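Local coordinates for glutathione S-transferase enzyme with thioredoxin-like domain (Xenorhabdus nematophila, PDB 4L8E), which binds glutathione, two molecules per subunit, and probably transfers it to electrophilic substrates as other glutathione S-transferases do, at residues P137-N142 against R166-L171. Sequence-based numbering, arbitrary orientation.
Sequences PMLGQN and RLYKVL. With GSH (glutathione), chain B.
M138 and L167 meet where helices 118-145 and 154-175 pack inside the all-helical C-terminal domain of the glutathione transferase fold. L167 can be followed outward. Its CB points toward helix 118-145, and CG, anti to the carbonyl carbon (chi1 -72°), carries the methyls on. Within the two segments CD1 is the atom that touches, 3.6 Å from M138 CB and 4.2 Å from M138 CG; the side chain also packs on W130 and F135 of helix 118-145. The methionine chain then bends at chi2 and chi3, taking SD and CE away from the leucine and leaving CB and CG to touch it, while the side chain also packs on Y160 and E163 of helix 154-175 and on Q141 of the second subunit.

At the next residue of each helix, L139 approaches the Y168 ring from its edge. Both methyls come within 4.0 Å of Y168 CE1, CD2 near the ring plane and CD1 farther out on the same side. The two side chains cross at about a right angle. Beyond the rim, Y168 OH is hydrogen-bonded to Q203 of the same chain, which ties down the ring's polar end.

The opposite side of 137-142 faces glutathione: G140 CA is 3.2 Å from O2 of the ligand. Q141 NE2 donates to P137 O (3.0 Å, N-H...O 158°), an oxygen that also accepts from Q141 N, while Q141 OE1 bonds to R159 and Y160 of the second subunit. The chemistry is thus divided: aliphatic and aromatic carbon joins the helices, the polar end of Q141 serves the dimer, and the ligand rests against the G140 backbone and the P137 ring.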
loop_
_atom_site.group_PDB
_atom_site.type_symbol
_atom_site.label_atom_id
_atom_site.label_comp_id
_atom_site.label_asym_id
_atom_site.label_seq_id
_atom_site.Cartn_x
_atom_site.Cartn_y
_atom_site.Cartn_z
ATOM N N PRO A 137 4.928 5.168 -3.601
ATOM C CA PRO A 137 4.267 5.651 -4.802
ATOM C C PRO A 137 4.601 7.102 -5.100
ATOM O O PRO A 137 4.821 7.447 -6.246
ATOM C CB PRO A 137 2.783 5.484 -4.464
ATOM C CG PRO A 137 2.781 4.298 -3.575
ATOM C CD PRO A 137 3.998 4.435 -2.730
ATOM N N MET A 138 4.647 7.952 -4.087
ATOM C CA MET A 138 4.876 9.375 -4.364
ATOM C C MET A 138 6.345 9.686 -4.695
ATOM O O MET A 138 6.623 10.482 -5.599
ATOM C CB MET A 138 4.389 10.232 -3.205
ATOM C CG MET A 138 2.889 10.109 -2.975
ATOM S SD MET A 138 1.985 10.755 -4.409
ATOM C CE MET A 138 1.456 9.237 -5.212
ATOM N N LEU A 139 7.290 9.076 -3.978
ATOM C CA LEU A 139 8.694 9.268 -4.334
ATOM C C LEU A 139 8.981 8.723 -5.733
ATOM O O LEU A 139 9.839 9.252 -6.457
ATOM C CB LEU A 139 9.620 8.649 -3.291
ATOM C CG LEU A 139 9.582 9.315 -1.921
ATOM C CD1 LEU A 139 10.508 8.576 -0.939
ATOM C CD2 LEU A 139 9.912 10.815 -1.977
ATOM N N GLY A 140 8.266 7.673 -6.128
ATOM C CA GLY A 140 8.397 7.129 -7.471
ATOM C C GLY A 140 7.924 8.118 -8.528
ATOM O O GLY A 140 8.426 8.125 -9.646
ATOM N N GLN A 141 6.933 8.944 -8.197
ATOM C CA GLN A 141 6.482 9.942 -9.172
ATOM C C GLN A 141 7.518 11.055 -9.227
ATOM O O GLN A 141 7.788 11.632 -10.288
ATOM C CB GLN A 141 5.123 10.529 -8.799
ATOM C CG GLN A 141 4.037 9.512 -8.571
ATOM C CD GLN A 141 4.028 8.412 -9.614
ATOM O OE1 GLN A 141 3.830 8.668 -10.799
ATOM N NE2 GLN A 141 4.253 7.162 -9.172
ATOM N N ASN A 142 8.089 11.362 -8.068
ATOM C CA ASN A 142 9.219 12.278 -7.984
ATOM C C ASN A 142 10.333 11.783 -8.896
ATOM O O ASN A 142 10.849 12.542 -9.733
ATOM C CB ASN A 142 9.639 12.440 -6.514
ATOM C CG ASN A 142 10.894 13.249 -6.332
ATOM O OD1 ASN A 142 11.865 13.122 -7.083
ATOM N ND2 ASN A 142 10.897 14.081 -5.303
ATOM N N ARG A 166 6.767 16.515 2.464
ATOM C CA ARG A 166 5.774 16.185 3.493
ATOM C C ARG A 166 6.003 14.795 4.071
ATOM O O ARG A 166 5.908 14.571 5.281
ATOM C CB ARG A 166 4.363 16.240 2.925
ATOM C CG ARG A 166 3.266 16.170 3.983
ATOM C CD ARG A 166 1.893 15.965 3.366
ATOM N NE ARG A 166 1.781 14.654 2.770
ATOM C CZ ARG A 166 1.574 13.524 3.443
ATOM N NH1 ARG A 166 1.338 13.551 4.755
ATOM N NH2 ARG A 166 1.556 12.356 2.784
ATOM N N LEU A 167 6.258 13.860 3.182
ATOM C CA LEU A 167 6.531 12.477 3.564
ATOM C C LEU A 167 7.774 12.324 4.427
ATOM O O LEU A 167 7.755 11.588 5.442
ATOM C CB LEU A 167 6.641 11.625 2.298
ATOM C CG LEU A 167 5.293 11.395 1.621
ATOM C CD1 LEU A 167 5.508 10.953 0.185
ATOM C CD2 LEU A 167 4.455 10.377 2.355
ATOM N N TYR A 168 8.857 13.012 4.056
ATOM C CA TYR A 168 10.067 12.972 4.870
ATOM C C TYR A 168 9.825 13.608 6.241
ATOM O O TYR A 168 10.373 13.179 7.245
ATOM C CB TYR A 168 11.265 13.612 4.150
ATOM C CG TYR A 168 12.015 12.614 3.266
ATOM C CD1 TYR A 168 11.609 12.368 1.958
ATOM C CD2 TYR A 168 13.111 11.907 3.747
ATOM C CE1 TYR A 168 12.265 11.458 1.158
ATOM C CE2 TYR A 168 13.778 11.001 2.948
ATOM C CZ TYR A 168 13.354 10.778 1.660
ATOM O OH TYR A 168 14.036 9.870 0.901
ATOM N N LYS A 169 8.976 14.621 6.275
ATOM C CA LYS A 169 8.638 15.280 7.538
ATOM C C LYS A 169 7.845 14.329 8.447
ATOM O O LYS A 169 8.125 14.229 9.643
ATOM C CB LYS A 169 7.849 16.557 7.284
ATOM C CG LYS A 169 7.417 17.255 8.547
ATOM C CD LYS A 169 6.547 18.477 8.225
ATOM C CE LYS A 169 6.366 19.367 9.441
ATOM N NZ LYS A 169 5.317 20.398 9.210
ATOM N N VAL A 170 6.897 13.599 7.871
ATOM C CA VAL A 170 6.146 12.590 8.622
ATOM C C VAL A 170 7.122 11.540 9.169
ATOM O O VAL A 170 7.053 11.146 10.339
ATOM C CB VAL A 170 5.063 11.950 7.730
ATOM C CG1 VAL A 170 4.491 10.677 8.370
ATOM C CG2 VAL A 170 3.918 12.954 7.459
ATOM N N LEU A 171 7.994 11.057 8.298
ATOM C CA LEU A 171 8.964 10.047 8.696
ATOM C C LEU A 171 9.856 10.562 9.826
ATOM O O LEU A 171 10.069 9.883 10.855
ATOM C CB LEU A 171 9.785 9.632 7.472
ATOM C CG LEU A 171 10.859 8.560 7.675
ATOM C CD1 LEU A 171 10.200 7.277 8.108
ATOM C CD2 LEU A 171 11.678 8.378 6.422
HETATM N N1 GSH B . 6.197 2.242 -15.358
HETATM C CA1 GSH B . 6.907 2.825 -14.282
HETATM C C1 GSH B . 6.750 4.319 -14.343
HETATM O O11 GSH B . 6.514 4.890 -15.453
HETATM O O12 GSH B . 6.873 5.009 -13.281
HETATM C CB1 GSH B . 8.339 2.475 -14.407
HETATM C CG1 GSH B . 9.198 3.065 -13.306
HETATM C CD1 GSH B . 9.052 2.297 -12.008
HETATM O OE1 GSH B . 8.697 1.140 -12.003
HETATM N N2 GSH B . 9.336 3.001 -10.772
HETATM C CA2 GSH B . 9.228 2.342 -9.512
HETATM C C2 GSH B . 8.149 3.057 -8.712
HETATM O O2 GSH B . 7.929 4.275 -8.800
HETATM C CB2 GSH B . 10.500 2.395 -8.749
HETATM S SG2 GSH B . 11.772 1.412 -9.558
HETATM N N3 GSH B . 7.327 2.291 -7.841
HETATM C CA3 GSH B . 6.301 2.974 -7.091
HETATM C C3 GSH B . 6.049 2.246 -5.832
HETATM O O31 GSH B . 6.974 1.576 -5.305
HETATM O O32 GSH B . 4.896 2.314 -5.317
#